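Local coordinates for protein chlamydomonas reinhardtii THB1 (Chlamydomonas reinhardtii, PDB 6CII) that binds one heme per subunit as a group I truncated (2-on-2) globin, here with cyanide on the iron, and probably binds oxygen, at residues Asp8-Gly16 and Val106-Ile117; Val20-Glu29 and Gln49-Thr58. One frame throughout, in Å; residues are numbered along the deposited sequence. Where two conformers were deposited one is given.

Contact 1. Residues Asp8-Gly16 and Val106-Ile117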
loop_
_atom_site.group_PDB
_atom_site.type_symbol
_atom_site.label_atom_id
_atom_site.label_comp_id
_atom_site.label_asym_id
_atom_site.label_seq_id
_atom_site.Cartn_x
_atom_site.Cartn_y
_atom_site.Cartn_z
ATOM N N ASP A 8 -6.490 -7.963 18.113
ATOM C CA ASP A 8 -5.453 -7.092 18.627
ATOM C C ASP A 8 -4.446 -6.671 17.568
ATOM O O ASP A 8 -3.609 -5.809 17.843
ATOM C CB ASP A 8 -4.784 -7.755 19.833
ATOM C CG ASP A 8 -5.738 -7.846 21.038
ATOM O OD1 ASP A 8 -6.900 -7.360 20.939
ATOM O OD2 ASP A 8 -5.330 -8.400 22.068
ATOM N N SER A 9 -4.552 -7.193 16.345
ATOM C CA SER A 9 -3.675 -6.741 15.278
ATOM C C SER A 9 -4.024 -5.323 14.875
ATOM O O SER A 9 -5.127 -4.820 15.123
ATOM C CB SER A 9 -3.802 -7.628 14.038
ATOM O OG SER A 9 -5.113 -7.528 13.496
ATOM N N LEU A 10 -3.052 -4.674 14.234
ATOM C CA LEU A 10 -3.286 -3.341 13.689
ATOM C C LEU A 10 -4.447 -3.369 12.717
ATOM O O LEU A 10 -5.337 -2.524 12.769
ATOM C CB LEU A 10 -2.027 -2.838 12.996
ATOM C CG LEU A 10 -2.212 -1.558 12.179
ATOM C CD1 LEU A 10 -2.561 -0.374 13.097
ATOM C CD2 LEU A 10 -0.957 -1.267 11.332
ATOM N N TYR A 11 -4.443 -4.357 11.823
ATOM C CA TYR A 11 -5.548 -4.582 10.899
ATOM C C TYR A 11 -6.895 -4.581 11.601
ATOM O O TYR A 11 -7.800 -3.843 11.214
ATOM C CB TYR A 11 -5.318 -5.918 10.214
ATOM C CG TYR A 11 -6.395 -6.367 9.260
ATOM C CD1 TYR A 11 -7.318 -7.352 9.645
ATOM C CD2 TYR A 11 -6.454 -5.868 7.969
ATOM C CE1 TYR A 11 -8.277 -7.806 8.745
ATOM C CE2 TYR A 11 -7.410 -6.321 7.058
ATOM C CZ TYR A 11 -8.318 -7.283 7.465
ATOM O OH TYR A 11 -9.252 -7.784 6.584
ATOM N N SER A 12 -7.054 -5.420 12.635
ATOM C CA SER A 12 -8.340 -5.470 13.317
ATOM C C SER A 12 -8.661 -4.149 13.995
ATOM O O SER A 12 -9.810 -3.681 13.938
ATOM C CB SER A 12 -8.358 -6.619 14.319
ATOM O OG SER A 12 -8.213 -7.814 13.592
ATOM N N ARG A 13 -7.660 -3.524 14.623
ATOM C CA ARG A 13 -7.895 -2.296 15.381
ATOM C C ARG A 13 -8.278 -1.136 14.477
ATOM O O ARG A 13 -9.018 -0.236 14.892
ATOM C CB ARG A 13 -6.658 -1.972 16.200
ATOM C CG ARG A 13 -6.450 -2.961 17.380
ATOM C CD ARG A 13 -5.193 -2.677 18.220
ATOM N NE ARG A 13 -3.949 -3.054 17.552
ATOM C CZ ARG A 13 -3.016 -2.177 17.177
ATOM N NH1 ARG A 13 -3.188 -0.891 17.435
ATOM N NH2 ARG A 13 -1.907 -2.576 16.577
ATOM N N MET A 14 -7.789 -1.138 13.241
ATOM C CA MET A 14 -8.148 -0.042 12.358
ATOM C C MET A 14 -9.496 -0.256 11.681
ATOM O O MET A 14 -9.940 0.625 10.936
ATOM C CB MET A 14 -7.031 0.188 11.321
ATOM C CG MET A 14 -6.817 -0.927 10.312
ATOM S SD MET A 14 -5.239 -0.768 9.402
ATOM C CE MET A 14 -5.130 1.025 9.233
ATOM N N GLY A 15 -10.172 -1.369 11.953
ATOM C CA GLY A 15 -11.467 -1.625 11.355
ATOM C C GLY A 15 -11.485 -2.779 10.384
ATOM O O GLY A 15 -12.527 -3.034 9.766
ATOM N N GLY A 16 -10.367 -3.475 10.216
ATOM C CA GLY A 16 -10.392 -4.715 9.465
ATOM C C GLY A 16 -10.651 -4.518 7.985
ATOM O O GLY A 16 -10.220 -3.537 7.368
ATOM N N VAL A 106 -8.666 7.378 10.585
ATOM C CA VAL A 106 -7.869 6.417 11.341
ATOM C C VAL A 106 -7.183 7.140 12.488
ATOM O O VAL A 106 -6.604 8.208 12.294
ATOM C CB VAL A 106 -6.858 5.727 10.412
ATOM C CG1 VAL A 106 -5.990 4.782 11.212
ATOM C CG2 VAL A 106 -7.600 4.942 9.327
ATOM N N ALA A 107 -7.246 6.567 13.687
ATOM C CA ALA A 107 -6.626 7.204 14.844
ATOM C C ALA A 107 -5.135 7.439 14.610
ATOM O O ALA A 107 -4.452 6.628 13.980
ATOM C CB ALA A 107 -6.832 6.353 16.086
ATOM N N GLN A 108 -4.634 8.568 15.120
ATOM C CA GLN A 108 -3.264 8.972 14.830
ATOM C C GLN A 108 -2.248 7.884 15.174
ATOM O O GLN A 108 -1.291 7.660 14.418
ATOM C CB GLN A 108 -2.948 10.269 15.575
ATOM C CG GLN A 108 -1.509 10.701 15.482
ATOM C CD GLN A 108 -1.127 11.239 14.109
ATOM O OE1 GLN A 108 -1.988 11.668 13.332
ATOM N NE2 GLN A 108 0.178 11.217 13.804
ATOM N N GLU A 109 -2.414 7.205 16.313
ATOM C CA GLU A 109 -1.457 6.164 16.689
ATOM C C GLU A 109 -1.482 5.005 15.697
ATOM O O GLU A 109 -0.434 4.440 15.361
ATOM C CB GLU A 109 -1.748 5.635 18.098
ATOM C CG GLU A 109 -1.715 6.667 19.200
ATOM C CD GLU A 109 -2.815 7.710 19.103
ATOM O OE1 GLU A 109 -3.872 7.444 18.487
ATOM O OE2 GLU A 109 -2.606 8.811 19.630
ATOM N N LEU A 110 -2.680 4.628 15.228
ATOM C CA LEU A 110 -2.773 3.527 14.279
ATOM C C LEU A 110 -2.241 3.945 12.921
ATOM O O LEU A 110 -1.564 3.166 12.238
ATOM C CB LEU A 110 -4.229 3.050 14.158
ATOM C CG LEU A 110 -4.900 2.635 15.470
ATOM C CD1 LEU A 110 -6.253 2.002 15.214
ATOM C CD2 LEU A 110 -4.016 1.679 16.178
ATOM N N LYS A 111 -2.536 5.181 12.507
ATOM C CA LYS A 111 -1.959 5.671 11.258
ATOM C C LYS A 111 -0.427 5.641 11.299
ATOM O O LYS A 111 0.215 5.235 10.333
ATOM C CB LYS A 111 -2.477 7.080 10.955
ATOM C CG LYS A 111 -2.013 7.591 9.581
ATOM C CD LYS A 111 -2.722 8.934 9.213
ATOM C CE LYS A 111 -2.388 10.045 10.190
ATOM N NZ LYS A 111 -1.040 10.558 9.900
ATOM N N ALA A 112 0.181 6.048 12.432
ATOM C CA ALA A 112 1.634 6.041 12.525
ATOM C C ALA A 112 2.174 4.631 12.415
ATOM O O ALA A 112 3.187 4.395 11.745
ATOM C CB ALA A 112 2.088 6.667 13.848
ATOM N N GLU A 113 1.513 3.678 13.076
ATOM C CA GLU A 113 1.956 2.293 12.993
ATOM C C GLU A 113 1.886 1.798 11.554
ATOM O O GLU A 113 2.834 1.192 11.038
ATOM C CB GLU A 113 1.103 1.408 13.898
ATOM C CG GLU A 113 1.667 -0.010 13.923
ATOM C CD GLU A 113 1.020 -0.914 14.959
ATOM O OE1 GLU A 113 0.180 -0.431 15.742
ATOM O OE2 GLU A 113 1.375 -2.113 14.974
ATOM N N ALA A 114 0.742 2.027 10.904
ATOM C CA ALA A 114 0.567 1.576 9.529
ATOM C C ALA A 114 1.626 2.187 8.633
ATOM O O ALA A 114 2.231 1.500 7.796
ATOM C CB ALA A 114 -0.845 1.938 9.041
ATOM N N MET A 115 1.897 3.473 8.818
ATOM C CA MET A 115 2.823 4.113 7.899
ATOM C C MET A 115 4.254 3.690 8.183
ATOM O O MET A 115 5.078 3.660 7.264
ATOM C CB MET A 115 2.661 5.633 7.969
ATOM C CG MET A 115 1.335 6.136 7.419
ATOM S SD MET A 115 0.834 5.505 5.791
ATOM C CE MET A 115 2.315 5.898 4.834
ATOM N N ALA A 116 4.571 3.331 9.430
ATOM C CA ALA A 116 5.903 2.784 9.687
ATOM C C ALA A 116 6.071 1.417 9.046
ATOM O O ALA A 116 7.162 1.074 8.572
ATOM C CB ALA A 116 6.144 2.702 11.186
ATOM N N ILE A 117 5.010 0.616 9.052
ATOM C CA ILE A 117 5.041 -0.669 8.363
ATOM C C ILE A 117 5.224 -0.466 6.861
ATOM O O ILE A 117 6.035 -1.153 6.223
ATOM C CB ILE A 117 3.769 -1.475 8.681
ATOM C CG1 ILE A 117 3.750 -1.901 10.139
ATOM C CG2 ILE A 117 3.678 -2.690 7.759
ATOM C CD1 ILE A 117 2.421 -2.442 10.586
#

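Contact 2. Residues Val20-Glu29 and Gln49-Thr58. With HEM (protoporphyrin IX containing Fe), chain B; CYN (cyanide ion), chain C.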
loop_
_atom_site.group_PDB
_atom_site.type_symbol
_atom_site.label_atom_id
_atom_site.label_comp_id
_atom_site.label_asym_id
_atom_site.label_seq_id
_atom_site.Cartn_x
_atom_site.Cartn_y
_atom_site.Cartn_z
ATOM N N VAL A 20 -9.565 -1.463 5.270
ATOM C CA VAL A 20 -8.466 -1.611 4.323
ATOM C C VAL A 20 -8.975 -1.518 2.887
ATOM O O VAL A 20 -8.363 -0.860 2.043
ATOM C CB VAL A 20 -7.690 -2.919 4.565
ATOM C CG1 VAL A 20 -6.597 -3.107 3.485
ATOM C CG2 VAL A 20 -7.053 -2.880 5.950
ATOM N N GLU A 21 -10.111 -2.156 2.589
ATOM C CA GLU A 21 -10.626 -2.084 1.230
ATOM C C GLU A 21 -10.959 -0.649 0.837
ATOM O O GLU A 21 -10.616 -0.221 -0.271
ATOM C CB GLU A 21 -11.829 -3.006 1.075
ATOM C CG GLU A 21 -11.422 -4.479 1.240
ATOM C CD GLU A 21 -12.425 -5.460 0.673
ATOM O OE1 GLU A 21 -13.632 -5.139 0.647
ATOM O OE2 GLU A 21 -11.998 -6.558 0.258
ATOM N N LYS A 22 -11.598 0.115 1.732
ATOM C CA LYS A 22 -11.887 1.514 1.443
ATOM C C LYS A 22 -10.597 2.306 1.253
ATOM O O LYS A 22 -10.483 3.104 0.313
ATOM C CB LYS A 22 -12.735 2.120 2.570
ATOM C CG LYS A 22 -13.050 3.610 2.403
ATOM C CD LYS A 22 -13.928 3.853 1.203
ATOM C CE LYS A 22 -14.535 5.264 1.262
ATOM N NZ LYS A 22 -15.357 5.499 0.050
ATOM N N ALA A 23 -9.610 2.088 2.124
ATOM C CA ALA A 23 -8.373 2.853 2.004
ATOM C C ALA A 23 -7.696 2.570 0.673
ATOM O O ALA A 23 -7.252 3.496 -0.005
ATOM C CB ALA A 23 -7.430 2.535 3.166
ATOM N N VAL A 24 -7.637 1.299 0.270
ATOM C CA VAL A 24 -7.009 0.967 -1.007
ATOM C C VAL A 24 -7.791 1.581 -2.170
ATOM O O VAL A 24 -7.202 2.054 -3.147
ATOM C CB VAL A 24 -6.859 -0.560 -1.151
ATOM C CG1 VAL A 24 -6.454 -0.908 -2.581
ATOM C CG2 VAL A 24 -5.788 -1.060 -0.193
ATOM N N ASP A 25 -9.125 1.592 -2.084
ATOM C CA ASP A 25 -9.910 2.177 -3.162
ATOM C C ASP A 25 -9.597 3.669 -3.318
ATOM O O ASP A 25 -9.366 4.150 -4.437
ATOM C CB ASP A 25 -11.390 1.922 -2.883
ATOM C CG ASP A 25 -12.263 2.150 -4.080
ATOM O OD1 ASP A 25 -11.842 1.850 -5.214
ATOM O OD2 ASP A 25 -13.398 2.624 -3.884
ATOM N N VAL A 26 -9.576 4.409 -2.202
ATOM C CA VAL A 26 -9.308 5.855 -2.243
ATOM C C VAL A 26 -7.882 6.114 -2.706
ATOM O O VAL A 26 -7.617 6.990 -3.532
ATOM C CB VAL A 26 -9.544 6.493 -0.856
ATOM C CG1 VAL A 26 -9.033 7.967 -0.863
ATOM C CG2 VAL A 26 -11.015 6.427 -0.471
ATOM N N PHE A 27 -6.944 5.363 -2.131
ATOM C CA PHE A 27 -5.530 5.414 -2.484
ATOM C C PHE A 27 -5.323 5.332 -3.992
ATOM O O PHE A 27 -4.656 6.189 -4.580
ATOM C CB PHE A 27 -4.886 4.262 -1.707
ATOM C CG PHE A 27 -3.477 3.927 -2.046
ATOM C CD1 PHE A 27 -2.419 4.707 -1.594
ATOM C CD2 PHE A 27 -3.208 2.720 -2.670
ATOM C CE1 PHE A 27 -1.116 4.327 -1.806
ATOM C CE2 PHE A 27 -1.902 2.324 -2.920
ATOM C CZ PHE A 27 -0.836 3.125 -2.477
ATOM N N TYR A 28 -5.989 4.374 -4.660
ATOM C CA TYR A 28 -5.783 4.275 -6.093
ATOM C C TYR A 28 -6.573 5.319 -6.880
ATOM O O TYR A 28 -6.186 5.629 -8.004
ATOM C CB TYR A 28 -6.114 2.863 -6.601
ATOM C CG TYR A 28 -4.930 1.938 -6.345
ATOM C CD1 TYR A 28 -3.667 2.242 -6.858
ATOM C CD2 TYR A 28 -5.071 0.815 -5.581
ATOM C CE1 TYR A 28 -2.580 1.432 -6.603
ATOM C CE2 TYR A 28 -3.990 -0.017 -5.335
ATOM C CZ TYR A 28 -2.763 0.304 -5.845
ATOM O OH TYR A 28 -1.732 -0.517 -5.546
ATOM N N GLU A 29 -7.693 5.843 -6.357
ATOM C CA GLU A 29 -8.312 6.981 -7.042
ATOM C C GLU A 29 -7.393 8.198 -7.034
ATOM O O GLU A 29 -7.302 8.914 -8.044
ATOM C CB GLU A 29 -9.682 7.321 -6.433
ATOM C CG GLU A 29 -10.741 6.213 -6.682
ATOM C CD GLU A 29 -11.054 5.910 -8.173
ATOM O OE1 GLU A 29 -10.604 6.632 -9.068
ATOM O OE2 GLU A 29 -11.749 4.915 -8.451
ATOM N N GLN A 49 -5.360 -5.007 -9.380
ATOM C CA GLN A 49 -4.323 -4.372 -8.569
ATOM C C GLN A 49 -4.856 -3.985 -7.196
ATOM O O GLN A 49 -4.153 -4.130 -6.194
ATOM C CB GLN A 49 -3.762 -3.150 -9.287
ATOM C CG GLN A 49 -2.683 -2.427 -8.458
ATOM C CD GLN A 49 -1.468 -3.310 -8.175
ATOM O OE1 GLN A 49 -1.159 -4.255 -8.932
ATOM N NE2 GLN A 49 -0.774 -3.020 -7.083
ATOM N N ARG A 50 -6.093 -3.488 -7.133
ATOM C CA ARG A 50 -6.703 -3.222 -5.835
ATOM C C ARG A 50 -6.749 -4.481 -4.986
ATOM O O ARG A 50 -6.423 -4.448 -3.800
ATOM C CB ARG A 50 -8.127 -2.679 -5.991
ATOM C CG ARG A 50 -8.219 -1.247 -6.499
ATOM C CD ARG A 50 -9.731 -0.870 -6.788
ATOM N NE ARG A 50 -9.884 0.559 -6.591
ATOM C CZ ARG A 50 -9.498 1.475 -7.467
ATOM N NH1 ARG A 50 -8.986 1.094 -8.639
ATOM N NH2 ARG A 50 -9.638 2.773 -7.176
ATOM N N ARG A 51 -7.194 -5.592 -5.571
ATOM C CA ARG A 51 -7.248 -6.832 -4.803
ATOM C C ARG A 51 -5.861 -7.226 -4.301
ATOM O O ARG A 51 -5.713 -7.672 -3.158
ATOM C CB ARG A 51 -7.864 -7.961 -5.642
ATOM C CG ARG A 51 -7.657 -9.333 -5.021
ATOM C CD ARG A 51 -8.393 -10.430 -5.777
ATOM N NE ARG A 51 -9.841 -10.300 -5.631
ATOM C CZ ARG A 51 -10.521 -10.703 -4.561
ATOM N NH1 ARG A 51 -9.886 -11.257 -3.540
ATOM N NH2 ARG A 51 -11.837 -10.547 -4.511
ATOM N N LYS A 52 -4.828 -7.066 -5.138
ATOM C CA LYS A 52 -3.489 -7.424 -4.695
ATOM C C LYS A 52 -3.033 -6.529 -3.562
ATOM O O LYS A 52 -2.410 -7.000 -2.602
ATOM C CB LYS A 52 -2.509 -7.331 -5.855
ATOM C CG LYS A 52 -2.714 -8.431 -6.879
ATOM C CD LYS A 52 -1.813 -8.112 -8.052
ATOM C CE LYS A 52 -1.646 -9.241 -9.027
ATOM N NZ LYS A 52 -0.741 -8.730 -10.103
ATOM N N GLN A 53 -3.343 -5.234 -3.650
ATOM C CA GLN A 53 -2.891 -4.329 -2.601
ATOM C C GLN A 53 -3.628 -4.596 -1.297
ATOM O O GLN A 53 -3.021 -4.545 -0.224
ATOM C CB GLN A 53 -3.069 -2.867 -3.058
ATOM C CG GLN A 53 -2.408 -1.849 -2.112
ATOM C CD GLN A 53 -0.892 -2.011 -2.057
ATOM O OE1 GLN A 53 -0.327 -2.656 -1.170
ATOM N NE2 GLN A 53 -0.228 -1.399 -3.006
ATOM N N VAL A 54 -4.930 -4.877 -1.364
ATOM C CA VAL A 54 -5.647 -5.251 -0.154
ATOM C C VAL A 54 -4.981 -6.463 0.487
ATOM O O VAL A 54 -4.754 -6.486 1.701
ATOM C CB VAL A 54 -7.135 -5.510 -0.441
ATOM C CG1 VAL A 54 -7.803 -6.097 0.811
ATOM C CG2 VAL A 54 -7.820 -4.206 -0.836
ATOM N N ALA A 55 -4.628 -7.475 -0.326
ATOM C CA ALA A 55 -4.046 -8.693 0.240
ATOM C C ALA A 55 -2.714 -8.402 0.911
ATOM O O ALA A 55 -2.430 -8.907 2.015
ATOM C CB ALA A 55 -3.888 -9.765 -0.856
ATOM N N PHE A 56 -1.901 -7.549 0.285
ATOM C CA PHE A 56 -0.602 -7.226 0.858
ATOM C C PHE A 56 -0.756 -6.442 2.144
ATOM O O PHE A 56 -0.129 -6.762 3.161
ATOM C CB PHE A 56 0.259 -6.429 -0.116
ATOM C CG PHE A 56 1.582 -6.056 0.480
ATOM C CD1 PHE A 56 2.570 -7.010 0.631
ATOM C CD2 PHE A 56 1.817 -4.771 0.955
ATOM C CE1 PHE A 56 3.796 -6.683 1.233
ATOM C CE2 PHE A 56 3.034 -4.450 1.558
ATOM C CZ PHE A 56 4.008 -5.406 1.687
ATOM N N MET A 57 -1.575 -5.389 2.118
ATOM C CA MET A 57 -1.749 -4.562 3.304
ATOM C C MET A 57 -2.353 -5.366 4.445
ATOM O O MET A 57 -1.962 -5.208 5.609
ATOM C CB MET A 57 -2.637 -3.362 2.977
ATOM C CG MET A 57 -2.031 -2.433 1.962
ATOM S SD MET A 57 -0.699 -1.506 2.712
ATOM C CE MET A 57 -0.165 -0.473 1.347
ATOM N N THR A 58 -3.312 -6.229 4.122
ATOM C CA THR A 58 -3.913 -7.085 5.143
ATOM C C THR A 58 -2.845 -7.924 5.839
ATOM O O THR A 58 -2.823 -8.027 7.076
ATOM C CB THR A 58 -4.955 -7.974 4.473
ATOM O OG1 THR A 58 -6.016 -7.167 3.940
ATOM C CG2 THR A 58 -5.533 -8.955 5.473
HETATM C CHA HEM B . 2.509 -3.871 -7.995
HETATM C CHB HEM B . 2.827 -2.947 -3.201
HETATM C CHC HEM B . 5.206 1.252 -4.226
HETATM C CHD HEM B . 3.962 0.702 -8.981
HETATM C C1A HEM B . 2.439 -3.958 -6.625
HETATM C C2A HEM B . 1.841 -5.062 -5.911
HETATM C C3A HEM B . 1.921 -4.800 -4.608
HETATM C C4A HEM B . 2.552 -3.529 -4.416
HETATM C CMA HEM B . 1.428 -5.656 -3.420
HETATM C CAA HEM B . 1.253 -6.305 -6.618
HETATM C CBA HEM B . 2.412 -7.283 -6.860
HETATM C CGA HEM B . 1.877 -8.596 -7.354
HETATM O O1A HEM B . 1.557 -9.451 -6.494
HETATM O O2A HEM B . 1.753 -8.769 -8.592
HETATM C C1B HEM B . 3.474 -1.725 -3.104
HETATM C C2B HEM B . 3.718 -1.046 -1.864
HETATM C C3B HEM B . 4.357 0.098 -2.112
HETATM C C4B HEM B . 4.558 0.214 -3.548
HETATM C CMB HEM B . 3.299 -1.592 -0.483
HETATM C CAB HEM B . 4.781 1.074 -1.000
HETATM C CBB HEM B . 4.957 2.373 -1.217
HETATM C C1C HEM B . 5.053 1.433 -5.591
HETATM C C2C HEM B . 5.559 2.555 -6.360
HETATM C C3C HEM B . 5.221 2.382 -7.653
HETATM C C4C HEM B . 4.455 1.164 -7.770
HETATM C CMC HEM B . 6.388 3.696 -5.720
HETATM C CAC HEM B . 5.499 3.289 -8.885
HETATM C CBC HEM B . 5.290 4.590 -8.760
HETATM C C1D HEM B . 3.423 -0.579 -9.056
HETATM C C2D HEM B . 2.899 -1.123 -10.273
HETATM C C3D HEM B . 2.493 -2.389 -10.035
HETATM C C4D HEM B . 2.760 -2.689 -8.655
HETATM C CMD HEM B . 2.814 -0.344 -11.606
HETATM C CAD HEM B . 1.858 -3.339 -11.067
HETATM C CBD HEM B . 2.953 -3.909 -11.969
HETATM C CGD HEM B . 2.326 -4.820 -13.005
HETATM O O1D HEM B . 2.629 -4.648 -14.213
HETATM O O2D HEM B . 1.534 -5.717 -12.618
HETATM N NA HEM B . 2.865 -3.053 -5.666
HETATM N NB HEM B . 3.992 -0.917 -4.125
HETATM N NC HEM B . 4.410 0.577 -6.498
HETATM N ND HEM B . 3.319 -1.564 -8.072
HETATM FE FE HEM B . 3.635 -1.271 -6.098
HETATM C C CYN C . 1.902 -0.236 -5.898
HETATM N N CYN C . 0.805 0.073 -5.843
#

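Contact 1. Residues Asp8-Gly16 and Val106-Ile117
Leu10 of the short helix 10-13 sits as a knob in a hole formed by Leu110, Glu113, Ala114 and Ile117 on helix 108-126, so that the N-terminal turn of this 2-on-2 globin docks on its last helix. With CG anti to the backbone N (chi1 170°), Leu10 sends its two branches different ways: CD2 lies 3.7 Å from Ile117 CD1, the two side chains meeting tip to tip, and CD1 rests 4.0 Å from Leu110 CB. A branched leucine fills such a hole, and the small Ala114 makes room for it, its CB 3.9 Å from Leu10 CD2. Further along, in the conformer given, Met14 CE lies 4.3 Å from Val106 CG1.

The polar part lies at the margin. Arg13 and Glu113 form a salt bridge, NH2 to OE1 3.1 Å, nearly straight at 178°. The oxygen lies in the guanidinium plane, while NH2 comes from the syn side of the carboxylate, somewhat out of its plane. Within 8-16, Ser9 caps the helix, its OG accepting from Ser12 N, and Gly15, with positive phi, ends it in a Schellman motif. A second bond fixes the guanidinium: Arg13 NE donates to Asp8 O at 2.8 Å, from above that carbonyl plane.

Contact 2. Residues Val20-Glu29 and Gln49-Thr58
The Tyr28 ring carries Phe27 CD2 over the centre of one face, while Gln53 CB and the cyanide nitrogen lie at its edge, near the ring plane. The Arg50 guanidinium has Tyr28 CB over one face, and Asp25 OD1 near its edge. Segments 20-29 and 49-58 cross at 131° on the distal side of the heme, with Tyr28 OH at the cyanide and the Arg50 guanidinium on the side away from the heme. Tyr28 OH gives a hydrogen bond to cyanide N at 2.6 Å and accepts two: from Gln49 NE2 at 3.1 Å, in the amide plane, and from Gln53 NE2 at 3.1 Å, slightly tilted. The amide of Gln49 stands perpendicular to the ring.

Arg50, extended from CG to NE, grips Asp25 side-on: in the conformer given NE meets the anti lone pair of OD1 at 2.7 Å, OD1 tilted from the guanidinium plane, and NH2 reaches Asp25 O at 3.1 Å; Glu29 OE2 adds a salt bridge to NH2. A leucine in its place would probably leave Asp25 and Glu29 without this countercharge and Tyr28 CB without the flat group packed on it. Beta-branched valines fill the crossing, Val24 CB 3.8 Å from Val54 CG2. Two amides donating to one phenol oxygen are likely to turn its proton toward the ligand, consistent with stabilising a bound anion.

Overall arrangement
From the N terminus the chain passes through 8-16, turns at the glycines and enters helix 16-33, which carries 20-29. After helix 38-41 it returns along 49-58, and contact 2 closes this short loop. Helices 72-82 and 87-103 follow before helix 108-126 comes back to the start, where contact 1 closes the long loop; contact 2 is nested inside it. Their centres are about 15 Å apart, yet Tyr11 bridges them, its CE2 packing 3.5 Å from Thr58 OG1 and also against Val20. Contact 1 thus ties the two ends of the globin domain together away from the heme and its cyanide, whereas contact 2 joins two helices at the distal heme pocket.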